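Local coordinates for beta-porphyranase B (Bacteroides plebeius, PDB 4AWD), which hydrolyses the sulfated red-seaweed polysaccharide porphyran at its beta-D-galactopyranose-(1->4)-alpha-L-galactopyranose-6-sulfate linkages, at residues A[97-102]-A[302-307]; A[121-126]-A[283-288]; A[140-145]-A[235-240]; A[231-236]-A[260-265]; A[239-244]-A[256-261]. One frame throughout, in Å; residues are numbered along the deposited sequence.

Followed from the N terminus, residues 97-102 open the widest loop, which contact 1 closes only at 302-307, just before strand 308-321. Contact 2 is nested within it: strand 117-126 pairs with strand 281-285, and contacts 1 and 2 pack directly on each other through Ile-98. Contacts 3, 4 and 5 all lie inside the loop of contact 2. Contact 3 joins the end of strand 134-141 to the loop entering strand 241-249. Its second segment, 235-240, shares Pro-235 and Ser-236 with contact 4 and Asp-239 and Phe-240 with contact 5, so both begin where contact 3 ends. Contact 5 lies across the hairpin of strands 241-249 and 252-257; its last residues, Lys-260 and Tyr-261, begin the strand used by contact 4.

Contact 1. Residues A[97-102]-A[302-307]; sequences RIINTV and KDKDKS
Asn-100 and Ser-307 are joined through the backbone: Asn-100 N donates to Ser-307 O at 3.0 Å in a nearly straight bond of 168°, reaching the carbonyl from a direction tilted out of its plane. The amide of Asn-100 is also close, with ND2 3.2 Å from Ser-307 O, but its angle is too poor for a second hydrogen bond. Nearby, Ile-98 is backbone-bonded to Thr-309, so this contact lies where the antiparallel pairing of strands 95-107 and 308-321, part of the GH16 beta-sandwich, gives way to the loop that enters the second strand. Asn-100 itself interrupts the first strand.

Apolar contact is supplied by Ile-99. Its CG1 is turned anti to the backbone N (chi1 -166°), which carries CD1 across to the loop, 3.7 Å from Lys-304 O and 3.8 Å from Lys-304 CB. The aliphatic part of Lys-304 passes at a slant over this methyl, while bends at chi3 and chi4 turn NZ off from the isoleucine.

Bonds inside the loop hold Ser-307 in position. Asp-303 O receives both Ser-307 N, at 2.9 Å, and Ser-307 OG, at 2.8 Å, the hydroxyl approaching from above the carbonyl plane. Asp-303 OD1 accepts from Lys-306 N at 3.0 Å in an Asx motif. Asp-305 OD1 is bonded to Tyr-310 OH, and the backbone of Lys-306 pairs with Leu-144.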
# COMPACT_ATOMS: atom_id res chain seq x y z
N ARG A 97 -12.63 4.46 -5.93
CA ARG A 97 -12.59 3.45 -6.99
C ARG A 97 -11.34 3.63 -7.79
O ARG A 97 -11.11 4.71 -8.36
CB ARG A 97 -13.75 3.63 -7.95
CG ARG A 97 -15.08 3.19 -7.44
CD ARG A 97 -16.14 3.82 -8.29
NE ARG A 97 -17.47 3.31 -8.01
CZ ARG A 97 -18.48 3.40 -8.88
NH1 ARG A 97 -18.28 3.98 -10.07
NH2 ARG A 97 -19.68 2.90 -8.57
N ILE A 98 -10.52 2.59 -7.84
CA ILE A 98 -9.40 2.56 -8.77
C ILE A 98 -9.65 1.48 -9.81
O ILE A 98 -9.58 0.30 -9.49
CB ILE A 98 -8.02 2.34 -8.09
CG1 ILE A 98 -7.79 3.36 -6.94
CG2 ILE A 98 -6.92 2.46 -9.14
CD1 ILE A 98 -6.48 3.14 -6.13
N ILE A 99 -9.98 1.90 -11.03
CA ILE A 99 -10.35 0.96 -12.09
C ILE A 99 -9.16 0.67 -12.99
O ILE A 99 -8.33 1.56 -13.25
CB ILE A 99 -11.62 1.44 -12.89
CG1 ILE A 99 -12.20 0.32 -13.76
CG2 ILE A 99 -11.34 2.74 -13.70
CD1 ILE A 99 -13.54 0.65 -14.47
N ASN A 100 -9.05 -0.58 -13.44
CA ASN A 100 -8.04 -0.98 -14.43
C ASN A 100 -8.63 -1.02 -15.83
O ASN A 100 -9.67 -1.65 -16.05
CB ASN A 100 -7.45 -2.35 -14.09
CG ASN A 100 -7.02 -2.44 -12.66
OD1 ASN A 100 -6.26 -1.60 -12.19
ND2 ASN A 100 -7.52 -3.45 -11.94
N THR A 101 -7.98 -0.35 -16.77
CA THR A 101 -8.50 -0.23 -18.12
C THR A 101 -7.40 -0.53 -19.13
O THR A 101 -6.21 -0.44 -18.81
CB THR A 101 -9.02 1.20 -18.40
OG1 THR A 101 -7.93 2.13 -18.28
CG2 THR A 101 -10.16 1.58 -17.44
N VAL A 102 -7.81 -0.89 -20.34
CA VAL A 102 -6.94 -0.90 -21.50
C VAL A 102 -6.41 0.52 -21.73
O VAL A 102 -7.17 1.48 -21.68
CB VAL A 102 -7.73 -1.40 -22.75
CG1 VAL A 102 -6.96 -1.17 -24.02
CG2 VAL A 102 -8.07 -2.89 -22.59
N LYS A 302 -13.53 -5.89 -19.38
CA LYS A 302 -14.73 -5.37 -20.01
C LYS A 302 -15.81 -5.06 -18.97
O LYS A 302 -16.53 -4.06 -19.09
CB LYS A 302 -15.19 -6.35 -21.10
CG LYS A 302 -16.54 -6.10 -21.70
CD LYS A 302 -17.44 -7.30 -21.41
CE LYS A 302 -18.39 -7.55 -22.58
NZ LYS A 302 -19.52 -8.44 -22.16
N ASP A 303 -15.89 -5.90 -17.94
CA ASP A 303 -16.79 -5.67 -16.82
C ASP A 303 -16.18 -4.63 -15.88
O ASP A 303 -15.25 -4.93 -15.13
CB ASP A 303 -17.05 -6.99 -16.07
CG ASP A 303 -18.19 -6.88 -15.07
OD1 ASP A 303 -18.14 -6.00 -14.18
OD2 ASP A 303 -19.14 -7.68 -15.18
N LYS A 304 -16.73 -3.42 -15.92
CA LYS A 304 -16.18 -2.31 -15.14
C LYS A 304 -16.23 -2.52 -13.62
O LYS A 304 -15.26 -2.21 -12.92
CB LYS A 304 -16.77 -0.97 -15.59
CG LYS A 304 -16.35 -0.56 -17.03
CD LYS A 304 -16.33 0.96 -17.27
CE LYS A 304 -17.70 1.50 -17.69
NZ LYS A 304 -17.87 1.56 -19.18
N ASP A 305 -17.33 -3.07 -13.11
CA ASP A 305 -17.46 -3.38 -11.67
C ASP A 305 -16.36 -4.34 -11.25
O ASP A 305 -15.71 -4.12 -10.23
CB ASP A 305 -18.84 -4.00 -11.33
CG ASP A 305 -18.91 -4.59 -9.89
OD1 ASP A 305 -18.43 -3.94 -8.93
OD2 ASP A 305 -19.46 -5.70 -9.71
N LYS A 306 -16.15 -5.38 -12.05
CA LYS A 306 -15.18 -6.41 -11.77
C LYS A 306 -13.75 -5.89 -11.86
O LYS A 306 -12.89 -6.34 -11.13
CB LYS A 306 -15.36 -7.57 -12.76
CG LYS A 306 -15.93 -8.87 -12.17
CD LYS A 306 -17.34 -8.74 -11.56
CE LYS A 306 -18.06 -10.10 -11.68
NZ LYS A 306 -19.31 -10.24 -10.87
N SER A 307 -13.50 -4.94 -12.76
CA SER A 307 -12.14 -4.43 -12.99
C SER A 307 -11.71 -3.35 -11.99
O SER A 307 -10.61 -2.79 -12.11
CB SER A 307 -12.03 -3.88 -14.41
OG SER A 307 -12.42 -4.86 -15.35

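Contact 2. Residues A[121-126]-A[283-288]; sequences GGAVAS and HIVTET
The imidazole of His-283 overlaps Ala-125 and meets the backbone of Val-124 with its edge. Ring atom CD2 is 3.7 Å from Ala-125 CB, approached obliquely, and 3.3 Å from Val-124 O, which lies near the ring plane. Val-285 CG2 sits above one face of the same ring, toward its rim; turned anti to its own carbonyl carbon, it also comes beside Ala-123 CB, 4.0 Å away on the neighbouring strand. Ala-123, Ala-125, His-283 and Val-285 thus share one side of the sheet, the side on which Trp-75, a probable substrate-binding residue, lies beside His-283. Val-124 and Ile-284 point to the other side, into the buried interior of the beta-sandwich, and meet CB to CB at 3.9 Å.

Strands 117-126 and 281-285 run antiparallel. Val-124 and Ile-284 form a hydrogen-bonded pair, in which Val-124 N to Ile-284 O and Ile-284 N to Val-124 O are both 2.7 Å, flanked by the non-hydrogen-bonded pairs Ala-123 with Val-285 and Ala-125 with His-283. Thr-286 N extends the pairing to Gly-122 O at 2.8 Å, nearly along the C=O axis.

Just beyond, Glu-287, which probably binds substrate, forms a salt bridge with Arg-79. The hydrogen bond of His-283 NE2 with Ser-72 OG, together with packing at the edge and over one face, probably limits rotation of the ring beside the probable substrate-binding cleft.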
# COMPACT_ATOMS: atom_id res chain seq x y z
N GLY A 121 -3.69 1.53 -14.63
CA GLY A 121 -4.25 1.43 -13.27
C GLY A 121 -4.28 2.78 -12.57
O GLY A 121 -4.25 3.83 -13.22
N GLY A 122 -4.31 2.75 -11.25
CA GLY A 122 -4.32 3.95 -10.43
C GLY A 122 -3.27 3.93 -9.33
O GLY A 122 -2.98 2.89 -8.77
N ALA A 123 -2.69 5.09 -9.06
CA ALA A 123 -1.80 5.27 -7.92
C ALA A 123 -2.16 6.56 -7.21
O ALA A 123 -1.87 7.66 -7.71
CB ALA A 123 -0.36 5.32 -8.37
N VAL A 124 -2.80 6.41 -6.04
CA VAL A 124 -3.17 7.54 -5.17
C VAL A 124 -2.13 7.76 -4.06
O VAL A 124 -1.70 6.81 -3.42
CB VAL A 124 -4.56 7.32 -4.53
CG1 VAL A 124 -4.96 8.47 -3.66
CG2 VAL A 124 -5.61 7.12 -5.60
N ALA A 125 -1.74 9.00 -3.83
CA ALA A 125 -0.84 9.34 -2.74
C ALA A 125 -1.45 10.44 -1.89
O ALA A 125 -2.01 11.41 -2.42
CB ALA A 125 0.52 9.80 -3.27
N SER A 126 -1.38 10.29 -0.57
CA SER A 126 -1.73 11.42 0.29
C SER A 126 -0.83 12.62 -0.01
O SER A 126 0.34 12.47 -0.39
CB SER A 126 -1.69 11.04 1.78
OG SER A 126 -0.43 10.48 2.17
N HIS A 283 0.28 5.37 0.07
CA HIS A 283 0.08 5.00 -1.33
C HIS A 283 -1.10 4.05 -1.50
O HIS A 283 -1.26 3.09 -0.75
CB HIS A 283 1.33 4.36 -1.91
CG HIS A 283 2.00 5.19 -2.98
ND1 HIS A 283 3.30 4.96 -3.39
CD2 HIS A 283 1.55 6.23 -3.71
CE1 HIS A 283 3.62 5.83 -4.33
NE2 HIS A 283 2.58 6.61 -4.55
N ILE A 284 -1.94 4.31 -2.48
CA ILE A 284 -3.04 3.40 -2.76
C ILE A 284 -2.95 3.05 -4.24
O ILE A 284 -3.18 3.88 -5.10
CB ILE A 284 -4.42 4.01 -2.39
CG1 ILE A 284 -4.37 4.68 -1.01
CG2 ILE A 284 -5.49 2.91 -2.41
CD1 ILE A 284 -5.65 5.41 -0.57
N VAL A 285 -2.59 1.80 -4.53
CA VAL A 285 -2.05 1.46 -5.84
C VAL A 285 -2.63 0.19 -6.47
O VAL A 285 -2.87 -0.80 -5.81
CB VAL A 285 -0.51 1.31 -5.77
CG1 VAL A 285 0.05 0.76 -7.07
CG2 VAL A 285 0.13 2.66 -5.45
N THR A 286 -2.81 0.26 -7.78
CA THR A 286 -3.29 -0.83 -8.61
C THR A 286 -2.20 -1.13 -9.66
O THR A 286 -1.88 -0.28 -10.50
CB THR A 286 -4.62 -0.37 -9.25
OG1 THR A 286 -5.73 -1.02 -8.60
CG2 THR A 286 -4.64 -0.61 -10.69
N GLU A 287 -1.57 -2.31 -9.57
CA GLU A 287 -0.37 -2.53 -10.37
C GLU A 287 -0.27 -3.89 -10.98
O GLU A 287 -1.11 -4.81 -10.77
CB GLU A 287 0.89 -2.27 -9.55
CG GLU A 287 1.47 -3.51 -8.88
CD GLU A 287 2.02 -3.20 -7.50
OE1 GLU A 287 1.19 -2.94 -6.59
OE2 GLU A 287 3.27 -3.19 -7.32
N THR A 288 0.73 -4.03 -11.82
CA THR A 288 0.96 -5.29 -12.47
C THR A 288 2.33 -5.82 -11.93
O THR A 288 3.25 -5.02 -11.61
CB THR A 288 0.77 -5.05 -14.03
OG1 THR A 288 0.15 -6.17 -14.69
CG2 THR A 288 1.98 -4.67 -14.67

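Contact 3. Residues A[140-145]-A[235-240]; sequences MKASLT and PSAEDF
Where strand 134-141 ends, residues Lys-141 and Ala-142 run against the loop 235-240, which leads into the antiparallel neighbour strand 241-249. Ala-142 N donates to Ser-236 O at 2.9 Å, approaching from above the carbonyl plane. Water 1 lies 2.8 Å from Met-140 O and 3.0 Å from Ser-236 O and donates toward both, although further acceptors compete for its protons. Lys-141 CB sits squarely over the ring of Phe-240, 3.8 Å from the centroid and only 5° off the normal, a CH-pi contact. With CG anti to the backbone N (chi1 178°), the rest of the lysine chain leaves the ring and runs along the loop, CG being 3.6 Å from Ala-237 O. Beyond this edge of the GH16 beta-sandwich the chain leaves strand 134-141 through an inverse gamma turn centred on Leu-144. Leu-144 CD1 bends back to Ala-237 CB at 3.6 Å, and Phe-240 CA makes a CA-H...O contact of 3.3 Å with Met-140 O.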
# COMPACT_ATOMS: atom_id res chain seq x y z
N MET A 140 -11.31 -2.68 1.99
CA MET A 140 -11.02 -2.83 0.58
C MET A 140 -11.70 -4.07 0.01
O MET A 140 -11.77 -5.12 0.67
CB MET A 140 -9.50 -2.93 0.34
CG MET A 140 -9.09 -3.01 -1.13
SD MET A 140 -7.31 -3.23 -1.29
CE MET A 140 -7.18 -4.97 -0.80
N LYS A 141 -12.19 -3.96 -1.21
CA LYS A 141 -12.57 -5.15 -1.96
C LYS A 141 -11.69 -5.16 -3.20
O LYS A 141 -11.62 -4.15 -3.90
CB LYS A 141 -14.07 -5.14 -2.31
CG LYS A 141 -14.51 -6.36 -3.16
CD LYS A 141 -16.02 -6.61 -3.15
CE LYS A 141 -16.76 -5.74 -4.14
NZ LYS A 141 -17.88 -6.50 -4.78
N ALA A 142 -11.00 -6.27 -3.44
CA ALA A 142 -10.06 -6.35 -4.59
C ALA A 142 -10.81 -6.45 -5.91
O ALA A 142 -11.91 -6.98 -5.95
CB ALA A 142 -9.08 -7.52 -4.45
N SER A 143 -10.19 -5.94 -6.98
CA SER A 143 -10.70 -6.15 -8.33
C SER A 143 -10.60 -7.63 -8.66
O SER A 143 -9.66 -8.30 -8.19
CB SER A 143 -9.89 -5.33 -9.34
OG SER A 143 -8.54 -5.77 -9.36
N LEU A 144 -11.56 -8.16 -9.43
CA LEU A 144 -11.52 -9.54 -9.93
C LEU A 144 -10.64 -9.56 -11.19
O LEU A 144 -11.12 -9.64 -12.32
CB LEU A 144 -12.92 -10.10 -10.20
CG LEU A 144 -13.05 -11.64 -10.25
CD1 LEU A 144 -12.76 -12.27 -8.91
CD2 LEU A 144 -14.43 -12.09 -10.73
N THR A 145 -9.34 -9.52 -10.94
CA THR A 145 -8.38 -9.11 -11.93
C THR A 145 -7.03 -9.61 -11.46
O THR A 145 -6.85 -9.85 -10.26
CB THR A 145 -8.43 -7.55 -11.99
OG1 THR A 145 -9.14 -7.12 -13.17
CG2 THR A 145 -7.08 -6.93 -11.94
N PRO A 235 -11.14 -14.72 0.28
CA PRO A 235 -10.85 -14.31 -1.11
C PRO A 235 -11.02 -12.79 -1.28
O PRO A 235 -12.12 -12.26 -1.05
CB PRO A 235 -11.85 -15.12 -1.93
CG PRO A 235 -12.18 -16.31 -1.09
CD PRO A 235 -12.14 -15.81 0.33
N SER A 236 -9.95 -12.10 -1.65
CA SER A 236 -9.91 -10.64 -1.54
C SER A 236 -10.92 -9.92 -2.44
O SER A 236 -11.39 -8.84 -2.11
CB SER A 236 -8.50 -10.12 -1.77
OG SER A 236 -8.00 -10.55 -3.02
N ALA A 237 -11.29 -10.54 -3.56
CA ALA A 237 -12.22 -9.94 -4.52
C ALA A 237 -13.70 -10.20 -4.22
O ALA A 237 -14.58 -9.57 -4.83
CB ALA A 237 -11.89 -10.41 -5.92
N GLU A 238 -14.00 -11.10 -3.30
CA GLU A 238 -15.39 -11.48 -3.04
C GLU A 238 -16.10 -10.53 -2.08
O GLU A 238 -17.34 -10.47 -2.06
CB GLU A 238 -15.52 -12.92 -2.53
CG GLU A 238 -14.94 -14.02 -3.45
CD GLU A 238 -15.29 -13.88 -4.94
OE1 GLU A 238 -16.29 -13.22 -5.30
OE2 GLU A 238 -14.53 -14.44 -5.77
N ASP A 239 -15.34 -9.81 -1.27
CA ASP A 239 -15.96 -8.96 -0.27
C ASP A 239 -15.02 -7.93 0.30
O ASP A 239 -13.80 -7.98 0.10
CB ASP A 239 -16.56 -9.82 0.86
CG ASP A 239 -17.85 -9.24 1.42
OD1 ASP A 239 -18.21 -8.08 1.11
OD2 ASP A 239 -18.50 -9.97 2.19
N PHE A 240 -15.61 -6.98 1.01
CA PHE A 240 -14.85 -5.94 1.68
C PHE A 240 -14.28 -6.54 2.93
O PHE A 240 -14.96 -7.27 3.65
CB PHE A 240 -15.75 -4.78 2.06
CG PHE A 240 -16.02 -3.83 0.93
CD1 PHE A 240 -15.13 -2.79 0.66
CD2 PHE A 240 -17.17 -3.97 0.15
CE1 PHE A 240 -15.36 -1.91 -0.37
CE2 PHE A 240 -17.42 -3.11 -0.89
CZ PHE A 240 -16.51 -2.07 -1.17
O HOH W 1 -10.55 -7.69 0.57

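Contact 4. Residues A[231-236]-A[260-265]; sequences YMTDPS and KYMYTI
Tyr-231 and Tyr-263 meet with their rings almost perpendicular: the planes stand at 88° and the centroids are 5.4 Å apart. Tyr-231 presents an edge, through CD1 and CE1, toward the face of Tyr-263, offset from its middle; the closest atoms are Tyr-231 CD1 and Tyr-263 CD2, 3.6 Å apart. Tyr-263 reaches this position because its CG lies between the backbone N and the carbonyl carbon (chi1 54°), which swings the ring toward the loop 231-236. Its hydroxyl is bonded to Met-203 O, fixing the far end of the ring, while Tyr-231 has a cation-pi partner in Arg-225.

Met-262, the preceding residue, meets the loop through its methyl CE. Bends at chi2 and chi3 curl its chain, and this methyl comes to rest against the backbone, 3.4 Å from Met-232 O and 3.9 Å from Tyr-231 C. Thr-233 OG1 lies a little farther from the same methyl. No hydrogen bond links the two segments, so the joint is one of shape and aromatic packing. It is an offset edge-to-face aromatic pair flanked by a methionine methyl, fastening a connecting loop to strand 260-265 of the GH16 beta-sandwich.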
# COMPACT_ATOMS: atom_id res chain seq x y z
N TYR A 231 -1.95 -16.15 8.88
CA TYR A 231 -1.81 -15.53 7.56
C TYR A 231 -3.12 -15.66 6.78
O TYR A 231 -3.23 -15.15 5.66
CB TYR A 231 -0.72 -16.23 6.74
CG TYR A 231 0.65 -16.34 7.38
CD1 TYR A 231 1.08 -15.41 8.32
CD2 TYR A 231 1.52 -17.38 7.02
CE1 TYR A 231 2.35 -15.51 8.90
CE2 TYR A 231 2.79 -17.49 7.58
CZ TYR A 231 3.20 -16.55 8.52
OH TYR A 231 4.45 -16.64 9.10
N MET A 232 -4.11 -16.33 7.37
CA MET A 232 -5.29 -16.80 6.63
C MET A 232 -6.34 -15.72 6.42
O MET A 232 -6.76 -15.04 7.36
CB MET A 232 -5.93 -18.02 7.31
CG MET A 232 -5.00 -19.23 7.49
SD MET A 232 -4.52 -20.01 5.93
CE MET A 232 -5.99 -20.98 5.55
N THR A 233 -6.79 -15.60 5.19
CA THR A 233 -7.65 -14.50 4.81
C THR A 233 -8.74 -14.98 3.85
O THR A 233 -8.68 -16.10 3.35
CB THR A 233 -6.73 -13.35 4.30
OG1 THR A 233 -6.73 -12.29 5.29
CG2 THR A 233 -7.09 -12.84 2.94
N ASP A 234 -9.77 -14.18 3.64
CA ASP A 234 -10.85 -14.57 2.73
C ASP A 234 -10.54 -14.08 1.32
O ASP A 234 -9.77 -13.14 1.16
CB ASP A 234 -12.17 -13.97 3.21
CG ASP A 234 -12.51 -14.38 4.62
OD1 ASP A 234 -12.83 -15.57 4.84
OD2 ASP A 234 -12.46 -13.52 5.51
N PRO A 235 -11.14 -14.72 0.28
CA PRO A 235 -10.85 -14.31 -1.11
C PRO A 235 -11.02 -12.79 -1.28
O PRO A 235 -12.12 -12.26 -1.05
CB PRO A 235 -11.85 -15.12 -1.93
CG PRO A 235 -12.18 -16.31 -1.09
CD PRO A 235 -12.14 -15.81 0.33
N SER A 236 -9.95 -12.10 -1.65
CA SER A 236 -9.91 -10.64 -1.54
C SER A 236 -10.92 -9.92 -2.44
O SER A 236 -11.39 -8.84 -2.11
CB SER A 236 -8.50 -10.12 -1.77
OG SER A 236 -8.00 -10.55 -3.02
N LYS A 260 -8.68 -8.35 13.82
CA LYS A 260 -8.01 -9.36 14.62
C LYS A 260 -6.52 -9.35 14.35
O LYS A 260 -6.10 -9.35 13.20
CB LYS A 260 -8.58 -10.76 14.32
CG LYS A 260 -10.06 -10.98 14.73
CD LYS A 260 -10.64 -12.26 14.09
CE LYS A 260 -11.25 -12.00 12.68
NZ LYS A 260 -10.29 -12.12 11.53
N TYR A 261 -5.72 -9.36 15.41
CA TYR A 261 -4.26 -9.44 15.26
C TYR A 261 -3.84 -10.64 14.41
O TYR A 261 -4.29 -11.76 14.65
CB TYR A 261 -3.60 -9.49 16.63
CG TYR A 261 -2.10 -9.77 16.59
CD1 TYR A 261 -1.63 -11.08 16.53
CD2 TYR A 261 -1.17 -8.73 16.65
CE1 TYR A 261 -0.28 -11.35 16.53
CE2 TYR A 261 0.18 -8.99 16.63
CZ TYR A 261 0.62 -10.31 16.58
OH TYR A 261 1.96 -10.60 16.55
N MET A 262 -2.98 -10.40 13.43
CA MET A 262 -2.48 -11.47 12.57
C MET A 262 -1.03 -11.87 12.87
O MET A 262 -0.77 -13.04 13.10
CB MET A 262 -2.66 -11.10 11.10
CG MET A 262 -4.12 -10.83 10.74
SD MET A 262 -5.08 -12.36 10.71
CE MET A 262 -4.69 -12.97 9.06
N TYR A 263 -0.12 -10.90 12.89
CA TYR A 263 1.29 -11.13 13.21
C TYR A 263 2.04 -9.80 13.26
O TYR A 263 1.51 -8.75 12.90
CB TYR A 263 1.96 -12.09 12.20
CG TYR A 263 1.81 -11.65 10.77
CD1 TYR A 263 2.66 -10.68 10.22
CD2 TYR A 263 0.81 -12.18 9.95
CE1 TYR A 263 2.53 -10.25 8.90
CE2 TYR A 263 0.66 -11.76 8.63
CZ TYR A 263 1.53 -10.79 8.12
OH TYR A 263 1.40 -10.36 6.82
N THR A 264 3.30 -9.89 13.69
CA THR A 264 4.20 -8.75 13.81
C THR A 264 5.33 -8.85 12.79
O THR A 264 5.77 -9.96 12.43
CB THR A 264 4.81 -8.74 15.21
OG1 THR A 264 3.77 -8.63 16.18
CG2 THR A 264 5.76 -7.58 15.38
N ILE A 265 5.81 -7.70 12.32
CA ILE A 265 7.09 -7.68 11.67
C ILE A 265 7.99 -6.66 12.35
O ILE A 265 7.62 -5.49 12.48
CB ILE A 265 7.00 -7.39 10.15
CG1 ILE A 265 6.13 -8.44 9.44
CG2 ILE A 265 8.40 -7.33 9.54
CD1 ILE A 265 5.94 -8.20 7.95

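Contact 5. Residues A[239-244]-A[256-261]; sequences DFHTYG and YYDGKY
Strands 241-249 and 252-257 form an antiparallel hairpin in which Gly-244 and Tyr-256 are a hydrogen-bonded pair (Gly-244 N to Tyr-256 O 2.9 Å, Tyr-256 N to Gly-244 O 2.7 Å) and Tyr-243 and Tyr-257 the next, non-hydrogen-bonded one, before a type I' turn from Tyr-257 to Lys-260.

Asp-258, the first of the two central turn residues with positive phi, grips Thr-242 twice: its N donates to Thr-242 O, while its OD1 receives Thr-242 N at 2.8 Å. The other carboxylate oxygen, OD2, uses its syn lone pair to accept from His-241 ND1 at 2.9 Å, close to the imidazole plane. Tyr-257 approaches differently, with OH above the centre of the His-241 ring. That hydroxyl is hydrogen-bonded to Asp-234 OD2. Chi1 of 176° places the Tyr-257 ring alongside Tyr-243, the two pointing the same way with planes at 43° and their CE1 atoms 3.6 Å apart. His-241, Tyr-243 and Tyr-257 make an aromatic cluster.

Both oxygens of Asp-258 are thus bonded, which holds the carboxylate of this turn residue against the start of strand 241-249. Its charge, with Asp-234 nearby, would probably stabilise a protonated His-241.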
# COMPACT_ATOMS: atom_id res chain seq x y z
N ASP A 239 -15.34 -9.81 -1.27
CA ASP A 239 -15.96 -8.96 -0.27
C ASP A 239 -15.02 -7.93 0.30
O ASP A 239 -13.80 -7.98 0.10
CB ASP A 239 -16.56 -9.82 0.86
CG ASP A 239 -17.85 -9.24 1.42
OD1 ASP A 239 -18.21 -8.08 1.11
OD2 ASP A 239 -18.50 -9.97 2.19
N PHE A 240 -15.61 -6.98 1.01
CA PHE A 240 -14.85 -5.94 1.68
C PHE A 240 -14.28 -6.54 2.93
O PHE A 240 -14.96 -7.27 3.65
CB PHE A 240 -15.75 -4.78 2.06
CG PHE A 240 -16.02 -3.83 0.93
CD1 PHE A 240 -15.13 -2.79 0.66
CD2 PHE A 240 -17.17 -3.97 0.15
CE1 PHE A 240 -15.36 -1.91 -0.37
CE2 PHE A 240 -17.42 -3.11 -0.89
CZ PHE A 240 -16.51 -2.07 -1.17
N HIS A 241 -13.02 -6.25 3.18
CA HIS A 241 -12.40 -6.64 4.42
C HIS A 241 -11.52 -5.51 4.90
O HIS A 241 -11.17 -4.59 4.17
CB HIS A 241 -11.59 -7.94 4.26
CG HIS A 241 -12.42 -9.13 3.92
ND1 HIS A 241 -13.11 -9.85 4.87
CD2 HIS A 241 -12.67 -9.74 2.73
CE1 HIS A 241 -13.76 -10.84 4.28
NE2 HIS A 241 -13.51 -10.80 2.98
N THR A 242 -11.13 -5.63 6.15
CA THR A 242 -10.41 -4.60 6.84
C THR A 242 -8.93 -5.03 6.90
O THR A 242 -8.63 -6.17 7.27
CB THR A 242 -11.11 -4.40 8.23
OG1 THR A 242 -12.02 -3.29 8.14
CG2 THR A 242 -10.17 -4.18 9.34
N TYR A 243 -8.04 -4.15 6.47
CA TYR A 243 -6.60 -4.43 6.47
C TYR A 243 -5.88 -3.28 7.17
O TYR A 243 -5.89 -2.14 6.70
CB TYR A 243 -6.05 -4.62 5.05
CG TYR A 243 -6.75 -5.69 4.25
CD1 TYR A 243 -6.34 -7.02 4.33
CD2 TYR A 243 -7.83 -5.38 3.41
CE1 TYR A 243 -6.96 -8.02 3.60
CE2 TYR A 243 -8.48 -6.37 2.68
CZ TYR A 243 -8.03 -7.69 2.78
OH TYR A 243 -8.66 -8.69 2.06
N GLY A 244 -5.27 -3.59 8.30
CA GLY A 244 -4.77 -2.56 9.18
C GLY A 244 -3.41 -2.82 9.78
O GLY A 244 -2.96 -3.96 9.95
N TYR A 256 -3.48 -6.33 11.19
CA TYR A 256 -4.84 -6.72 11.56
C TYR A 256 -5.70 -6.99 10.34
O TYR A 256 -5.72 -6.21 9.39
CB TYR A 256 -5.48 -5.66 12.46
CG TYR A 256 -4.78 -5.51 13.79
CD1 TYR A 256 -3.55 -4.83 13.88
CD2 TYR A 256 -5.33 -6.05 14.96
CE1 TYR A 256 -2.89 -4.71 15.09
CE2 TYR A 256 -4.67 -5.93 16.18
CZ TYR A 256 -3.45 -5.26 16.24
OH TYR A 256 -2.80 -5.13 17.44
N TYR A 257 -6.38 -8.12 10.37
CA TYR A 257 -7.34 -8.47 9.36
C TYR A 257 -8.69 -8.53 10.03
O TYR A 257 -8.82 -9.21 11.03
CB TYR A 257 -7.00 -9.83 8.75
CG TYR A 257 -8.00 -10.32 7.74
CD1 TYR A 257 -8.24 -9.59 6.57
CD2 TYR A 257 -8.70 -11.50 7.94
CE1 TYR A 257 -9.14 -10.03 5.64
CE2 TYR A 257 -9.63 -11.95 7.01
CZ TYR A 257 -9.83 -11.22 5.85
OH TYR A 257 -10.73 -11.65 4.89
N ASP A 258 -9.67 -7.81 9.50
CA ASP A 258 -11.01 -7.73 10.11
C ASP A 258 -10.99 -7.49 11.65
O ASP A 258 -11.80 -8.04 12.40
CB ASP A 258 -11.86 -8.94 9.70
CG ASP A 258 -12.35 -8.86 8.24
OD1 ASP A 258 -12.30 -7.77 7.62
OD2 ASP A 258 -12.81 -9.91 7.71
N GLY A 259 -10.05 -6.65 12.09
CA GLY A 259 -9.92 -6.27 13.49
C GLY A 259 -9.20 -7.27 14.39
O GLY A 259 -9.10 -7.05 15.60
N LYS A 260 -8.68 -8.35 13.82
CA LYS A 260 -8.01 -9.36 14.62
C LYS A 260 -6.52 -9.35 14.35
O LYS A 260 -6.10 -9.35 13.20
CB LYS A 260 -8.58 -10.76 14.32
CG LYS A 260 -10.06 -10.98 14.73
CD LYS A 260 -10.64 -12.26 14.09
CE LYS A 260 -11.25 -12.00 12.68
NZ LYS A 260 -10.29 -12.12 11.53
N TYR A 261 -5.72 -9.36 15.41
CA TYR A 261 -4.26 -9.44 15.26
C TYR A 261 -3.84 -10.64 14.41
O TYR A 261 -4.29 -11.76 14.65
CB TYR A 261 -3.60 -9.49 16.63
CG TYR A 261 -2.10 -9.77 16.59
CD1 TYR A 261 -1.63 -11.08 16.53
CD2 TYR A 261 -1.17 -8.73 16.65
CE1 TYR A 261 -0.28 -11.35 16.53
CE2 TYR A 261 0.18 -8.99 16.63
CZ TYR A 261 0.62 -10.31 16.58
OH TYR A 261 1.96 -10.60 16.55